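Local structure of putative DNA-binding protein (Streptomyces coelicolor, 2EWT) at residues A[20-24]-A[25-29]. The protein probably acts as a DNA-binding transcriptional regulator that controls aerial mycelium formation through a helix-turn-helix domain. Sequence-based numbering, arbitrary orientation.
Sequences QGLSL and HGVEE
An N-cap opens helix 24-30 of the helix-turn-helix domain, with the hydroxyl of Ser23 reaching forward over the first turn. Ser23 OG accepts from Gly26 N at 2.9 Å, with an N-H...O angle of 154°. The first torsion of Ser23, 61°, sets OG between its own backbone N and carbonyl carbon, and from there the oxygen reaches the amide three residues on, one of those at a helix start that no preceding helical carbonyl can serve. Its carbonyl also takes the first of the helical i to i+4 bonds: Val27 N donates to Ser23 O at 3.0 Å, and one step later Glu28 N donates to Leu24 O at 3.1 Å.

Apolar groups flank the cap. Leu22, just before it, lays its CB 4.2 Å from Val27 CG2, a loose contact of the hydrophobic-staple kind, in which the residue before the N-cap meets the one four places after the cap. The first torsion of Val27 (168° to CG1) places CG2 opposite its own carbonyl carbon, and this branch points back to the start of the helix, where it also comes 3.5 Å from Ser23 O. Gly26 passes close by Leu22, whose CD2 is 4.3 Å from Gly26 C.

The loop links helix 3-19 to helix 24-30, and Arg17 of the former hydrogen-bonds Leu22 O through NH1. Buried Val27 packs on Phe61 and Tyr62 of helix 52-62, while Leu24 packs on Ala37, Val40 and Glu44 of helix 37-45, whose first amide, Ala37 N, is bound by Glu28 OE1.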
ATOM      1  N   GLN A  20      14.900  -2.272 -14.798  1.00 19.17           N
ATOM      2  CA  GLN A  20      14.783  -1.347 -15.912  1.00 20.47           C
ATOM      3  C   GLN A  20      16.035  -0.493 -16.079  1.00 17.60           C
ATOM      4  O   GLN A  20      15.991   0.595 -16.653  1.00 19.10           O
ATOM      5  CB  GLN A  20      13.544  -0.469 -15.753  1.00 22.28           C
ATOM      6  CG  GLN A  20      13.520   0.401 -14.521  1.00 24.56           C
ATOM      7  CD  GLN A  20      12.150   0.997 -14.293  1.00 26.88           C
ATOM      8  OE1 GLN A  20      11.208   0.292 -13.928  1.00 28.93           O
ATOM      9  NE2 GLN A  20      12.025   2.296 -14.522  1.00 27.47           N
ATOM     10  N   GLY A  21      17.147  -1.002 -15.557  1.00 17.28           N
ATOM     11  CA  GLY A  21      18.433  -0.335 -15.682  1.00 14.68           C
ATOM     12  C   GLY A  21      18.687   0.981 -14.972  1.00 14.89           C
ATOM     13  O   GLY A  21      19.520   1.769 -15.419  1.00 14.19           O
ATOM     14  N   LEU A  22      17.991   1.227 -13.868  1.00 11.50           N
ATOM     15  CA  LEU A  22      18.181   2.466 -13.126  1.00 10.90           C
ATOM     16  C   LEU A  22      18.950   2.244 -11.826  1.00 10.01           C
ATOM     17  O   LEU A  22      18.681   1.298 -11.092  1.00  9.99           O
ATOM     18  CB  LEU A  22      16.824   3.094 -12.787  1.00 10.88           C
ATOM     19  CG  LEU A  22      15.970   3.657 -13.923  1.00 10.33           C
ATOM     20  CD1 LEU A  22      14.632   4.127 -13.367  1.00 14.47           C
ATOM     21  CD2 LEU A  22      16.702   4.808 -14.595  1.00 12.80           C
ATOM     22  N   SER A  23      19.923   3.113 -11.563  1.00  9.07           N
ATOM     23  CA  SER A  23      20.684   3.054 -10.322  1.00  8.17           C
ATOM     24  C   SER A  23      19.907   3.996  -9.408  1.00  9.18           C
ATOM     25  O   SER A  23      18.976   4.662  -9.864  1.00  8.20           O
ATOM     26  CB  SER A  23      22.101   3.600 -10.529  1.00  7.88           C
ATOM     27  OG  SER A  23      22.063   4.961 -10.937  1.00  9.79           O
ATOM     28  N   LEU A  24      20.266   4.066  -8.129  1.00  8.10           N
ATOM     29  CA  LEU A  24      19.559   4.979  -7.239  1.00  9.27           C
ATOM     30  C   LEU A  24      19.767   6.411  -7.734  1.00  7.08           C
ATOM     31  O   LEU A  24      18.859   7.241  -7.666  1.00  6.73           O
ATOM     32  CB  LEU A  24      20.056   4.821  -5.797  1.00  9.43           C
ATOM     33  CG  LEU A  24      19.595   3.529  -5.111  1.00  8.79           C
ATOM     34  CD1 LEU A  24      20.261   3.402  -3.747  1.00  7.60           C
ATOM     35  CD2 LEU A  24      18.072   3.535  -4.971  1.00  9.23           C
ATOM     36  N   HIS A  25      20.965   6.696  -8.241  1.00  8.64           N
ATOM     37  CA  HIS A  25      21.262   8.026  -8.768  1.00  8.35           C
ATOM     38  C   HIS A  25      20.356   8.262  -9.977  1.00  9.20           C
ATOM     39  O   HIS A  25      19.796   9.346 -10.152  1.00  6.81           O
ATOM     40  CB  HIS A  25      22.732   8.111  -9.204  1.00 11.18           C
ATOM     41  CG  HIS A  25      23.133   9.459  -9.720  1.00 12.17           C
ATOM     42  ND1 HIS A  25      24.200   9.638 -10.575  1.00 15.81           N
ATOM     43  CD2 HIS A  25      22.627  10.692  -9.489  1.00 13.28           C
ATOM     44  CE1 HIS A  25      24.330  10.923 -10.850  1.00 15.04           C
ATOM     45  NE2 HIS A  25      23.388  11.585 -10.203  1.00 14.40           N
ATOM     46  N   GLY A  26      20.217   7.229 -10.805  1.00  7.76           N
ATOM     47  CA  GLY A  26      19.379   7.328 -11.988  1.00  9.32           C
ATOM     48  C   GLY A  26      17.944   7.680 -11.646  1.00  9.43           C
ATOM     49  O   GLY A  26      17.292   8.440 -12.369  1.00  8.71           O
ATOM     50  N   VAL A  27      17.449   7.121 -10.546  1.00  9.66           N
ATOM     51  CA  VAL A  27      16.086   7.389 -10.101  1.00  9.18           C
ATOM     52  C   VAL A  27      15.951   8.855  -9.706  1.00  9.63           C
ATOM     53  O   VAL A  27      14.980   9.511 -10.066  1.00  9.75           O
ATOM     54  CB  VAL A  27      15.699   6.495  -8.899  1.00  9.72           C
ATOM     55  CG1 VAL A  27      14.402   6.990  -8.265  1.00  8.86           C
ATOM     56  CG2 VAL A  27      15.522   5.056  -9.363  1.00  8.43           C
ATOM     57  N   GLU A  28      16.934   9.365  -8.968  1.00  9.94           N
ATOM     58  CA  GLU A  28      16.912  10.759  -8.540  1.00  7.68           C
ATOM     59  C   GLU A  28      16.943  11.686  -9.752  1.00 10.02           C
ATOM     60  O   GLU A  28      16.287  12.728  -9.765  1.00  9.96           O
ATOM     61  CB  GLU A  28      18.108  11.056  -7.626  1.00  7.57           C
ATOM     62  CG  GLU A  28      18.035  12.412  -6.930  1.00 10.65           C
ATOM     63  CD  GLU A  28      19.067  12.567  -5.832  1.00 13.90           C
ATOM     64  OE1 GLU A  28      19.129  11.688  -4.946  1.00 12.21           O
ATOM     65  OE2 GLU A  28      19.815  13.568  -5.848  1.00 17.07           O
ATOM     66  N   GLU A  29      17.706  11.303 -10.771  1.00 11.27           N
ATOM     67  CA  GLU A  29      17.802  12.116 -11.975  1.00 11.34           C
ATOM     68  C   GLU A  29      16.514  12.068 -12.782  1.00 12.22           C
ATOM     69  O   GLU A  29      15.962  13.106 -13.136  1.00 13.39           O
ATOM     70  CB  GLU A  29      18.968  11.649 -12.849  1.00 13.04           C
ATOM     71  CG  GLU A  29      20.332  11.886 -12.234  1.00 15.20           C
ATOM     72  CD  GLU A  29      21.456  11.330 -13.083  1.00 17.35           C
ATOM     73  OE1 GLU A  29      21.461  10.106 -13.340  1.00 21.76           O
ATOM     74  OE2 GLU A  29      22.335  12.117 -13.491  1.00 19.77           O
TER